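Local atomic coordinates of serine protease pet (Escherichia coli, PDB entry 4OM9), a protein that acts as a secreted serine protease toxin of enteroaggregative Escherichia coli, an autotransporter passenger whose target is probably the host cytoskeletal protein alpha-fodrin. Residues A[350-355]-A[370-375]. Residues are numbered along the deposited sequence; the frame is centred on the assembly and turned at random.
Sequences DWNIKY and NVIQAQ
Two donors of 350-355 converge on the amide oxygen of Gln375: Tyr355 N at 2.7 Å from Gln375 OE1, and the indole Trp351 NE1 at 2.9 Å from the same atom. They come from opposite faces of the amide plane, which, with the two NE2 bonds, should hold the amide's rotation, while OE1 itself sits at the indole edge, near the ring plane. The other end of the amide is equally occupied. Gln375 NE2 gives a nearly straight bond to Ile353 O (2.8 Å) and a second to Gln373 O within its own segment. The chain bends at chi2 (-68°), which turns the amide back along 350-355. There, beyond the end of strand 368-371, it does the work of a backbone partner for strand 354-355.

Where the contact is partly exposed, Lys354 NZ reaches Gln373 OE1 (3.0 Å), lying in the plane of that amide, and also Ala374 O. A water joins Tyr355 O to Gln375 O. Before that point the pairing is that of a parallel sheet: Trp351 N donates to Asn370 O (2.8 Å) and Ile372 N to Trp351 O. Beside it, Asn370 ND2 meets Asp350 OD1 from above the carboxylate plane, and Lys323 forms a salt bridge with OD2.

These are successive coils of the right-handed beta-helix characteristic of autotransporter passengers: strand 348-352 lies between 323-328 and 368-371, and the buried Trp351 packs on Phe336 and Val371 on Val386.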
loop_
_atom_site.group_PDB
_atom_site.type_symbol
_atom_site.label_atom_id
_atom_site.label_comp_id
_atom_site.label_asym_id
_atom_site.label_seq_id
_atom_site.Cartn_x
_atom_site.Cartn_y
_atom_site.Cartn_z
ATOM N N ASP A 350 -0.782 38.056 2.542
ATOM C CA ASP A 350 0.663 38.255 2.458
ATOM C C ASP A 350 1.182 38.664 3.825
ATOM O O ASP A 350 0.860 39.729 4.359
ATOM C CB ASP A 350 1.031 39.280 1.388
ATOM C CG ASP A 350 0.822 38.744 -0.009
ATOM O OD1 ASP A 350 0.715 37.509 -0.173
ATOM O OD2 ASP A 350 0.756 39.544 -0.949
ATOM N N TRP A 351 1.965 37.776 4.407
ATOM C CA TRP A 351 2.354 37.922 5.787
ATOM C C TRP A 351 3.758 38.493 5.796
ATOM O O TRP A 351 4.735 37.753 5.697
ATOM C CB TRP A 351 2.255 36.571 6.518
ATOM C CG TRP A 351 2.626 36.628 7.965
ATOM C CD1 TRP A 351 3.822 36.252 8.517
ATOM C CD2 TRP A 351 1.805 37.102 9.055
ATOM N NE1 TRP A 351 3.793 36.462 9.881
ATOM C CE2 TRP A 351 2.582 36.979 10.230
ATOM C CE3 TRP A 351 0.514 37.625 9.141
ATOM C CZ2 TRP A 351 2.084 37.362 11.487
ATOM C CZ3 TRP A 351 0.028 38.001 10.391
ATOM C CH2 TRP A 351 0.812 37.865 11.547
ATOM N N ASN A 352 3.857 39.816 5.885
ATOM C CA ASN A 352 5.168 40.464 5.848
ATOM C C ASN A 352 5.509 41.135 7.164
ATOM O O ASN A 352 5.952 42.256 7.196
ATOM C CB ASN A 352 5.264 41.485 4.707
ATOM C CG ASN A 352 6.711 41.887 4.411
ATOM O OD1 ASN A 352 7.641 41.327 4.985
ATOM N ND2 ASN A 352 6.902 42.865 3.536
ATOM N N ILE A 353 5.287 40.412 8.251
ATOM C CA ILE A 353 5.832 40.767 9.557
ATOM C C ILE A 353 6.290 39.440 10.121
ATOM O O ILE A 353 6.104 38.399 9.484
ATOM C CB ILE A 353 4.786 41.401 10.527
ATOM C CG1 ILE A 353 3.649 40.389 10.770
ATOM C CG2 ILE A 353 4.247 42.688 9.986
ATOM C CD1 ILE A 353 2.544 40.857 11.739
ATOM N N LYS A 354 6.844 39.481 11.327
ATOM C CA LYS A 354 7.143 38.270 12.071
ATOM C C LYS A 354 6.024 37.926 13.040
ATOM O O LYS A 354 5.460 38.808 13.701
ATOM C CB LYS A 354 8.459 38.429 12.836
ATOM C CG LYS A 354 9.688 38.530 11.950
ATOM C CD LYS A 354 10.932 38.375 12.791
ATOM C CE LYS A 354 12.206 38.485 11.954
ATOM N NZ LYS A 354 11.967 39.022 10.577
ATOM N N TYR A 355 5.676 36.645 13.113
ATOM C CA TYR A 355 4.892 36.187 14.248
ATOM C C TYR A 355 5.889 36.184 15.402
ATOM O O TYR A 355 7.079 35.916 15.196
ATOM C CB TYR A 355 4.241 34.794 14.022
ATOM C CG TYR A 355 3.231 34.499 15.106
ATOM C CD1 TYR A 355 1.937 34.991 15.024
ATOM C CD2 TYR A 355 3.601 33.798 16.242
ATOM C CE1 TYR A 355 1.026 34.775 16.047
ATOM C CE2 TYR A 355 2.721 33.572 17.257
ATOM C CZ TYR A 355 1.426 34.060 17.164
ATOM O OH TYR A 355 0.554 33.823 18.198
ATOM N N ASN A 370 0.789 33.602 2.985
ATOM C CA ASN A 370 1.964 33.744 2.133
ATOM C C ASN A 370 3.086 34.435 2.890
ATOM O O ASN A 370 3.084 35.645 3.035
ATOM C CB ASN A 370 1.630 34.529 0.868
ATOM C CG ASN A 370 2.812 34.622 -0.085
ATOM O OD1 ASN A 370 3.741 33.805 -0.026
ATOM N ND2 ASN A 370 2.785 35.627 -0.969
ATOM N N VAL A 371 4.038 33.651 3.383
ATOM C CA VAL A 371 5.025 34.168 4.308
ATOM C C VAL A 371 6.220 34.696 3.533
ATOM O O VAL A 371 7.015 33.924 3.020
ATOM C CB VAL A 371 5.465 33.105 5.311
ATOM C CG1 VAL A 371 6.172 33.751 6.478
ATOM C CG2 VAL A 371 4.231 32.297 5.818
ATOM N N ILE A 372 6.320 36.027 3.476
ATOM C CA ILE A 372 7.324 36.746 2.678
ATOM C C ILE A 372 8.690 36.864 3.364
ATOM O O ILE A 372 9.718 36.975 2.692
ATOM C CB ILE A 372 6.829 38.171 2.327
ATOM C CG1 ILE A 372 5.401 38.122 1.772
ATOM C CG2 ILE A 372 7.780 38.866 1.341
ATOM C CD1 ILE A 372 5.237 37.177 0.589
ATOM N N GLN A 373 8.707 36.837 4.693
ATOM C CA GLN A 373 9.965 36.952 5.431
ATOM C C GLN A 373 10.167 35.828 6.463
ATOM O O GLN A 373 9.220 35.212 6.913
ATOM C CB GLN A 373 10.066 38.322 6.119
ATOM C CG GLN A 373 8.920 38.731 7.070
ATOM C CD GLN A 373 9.194 40.104 7.761
ATOM O OE1 GLN A 373 9.877 40.165 8.776
ATOM N NE2 GLN A 373 8.685 41.184 7.181
ATOM N N ALA A 374 11.419 35.563 6.828
ATOM C CA ALA A 374 11.701 34.559 7.849
ATOM C C ALA A 374 11.056 34.995 9.162
ATOM O O ALA A 374 10.975 36.195 9.460
ATOM C CB ALA A 374 13.212 34.347 8.024
ATOM N N GLN A 375 10.650 34.011 9.956
ATOM C CA GLN A 375 9.802 34.249 11.117
ATOM C C GLN A 375 10.537 34.068 12.431
ATOM O O GLN A 375 10.124 34.632 13.446
ATOM C CB GLN A 375 8.601 33.315 11.077
ATOM C CG GLN A 375 7.679 33.586 9.909
ATOM C CD GLN A 375 6.968 34.918 10.046
ATOM O OE1 GLN A 375 6.081 35.092 10.904
ATOM N NE2 GLN A 375 7.349 35.868 9.205
HETATM O O HOH W 1 9.772 36.155 15.763
#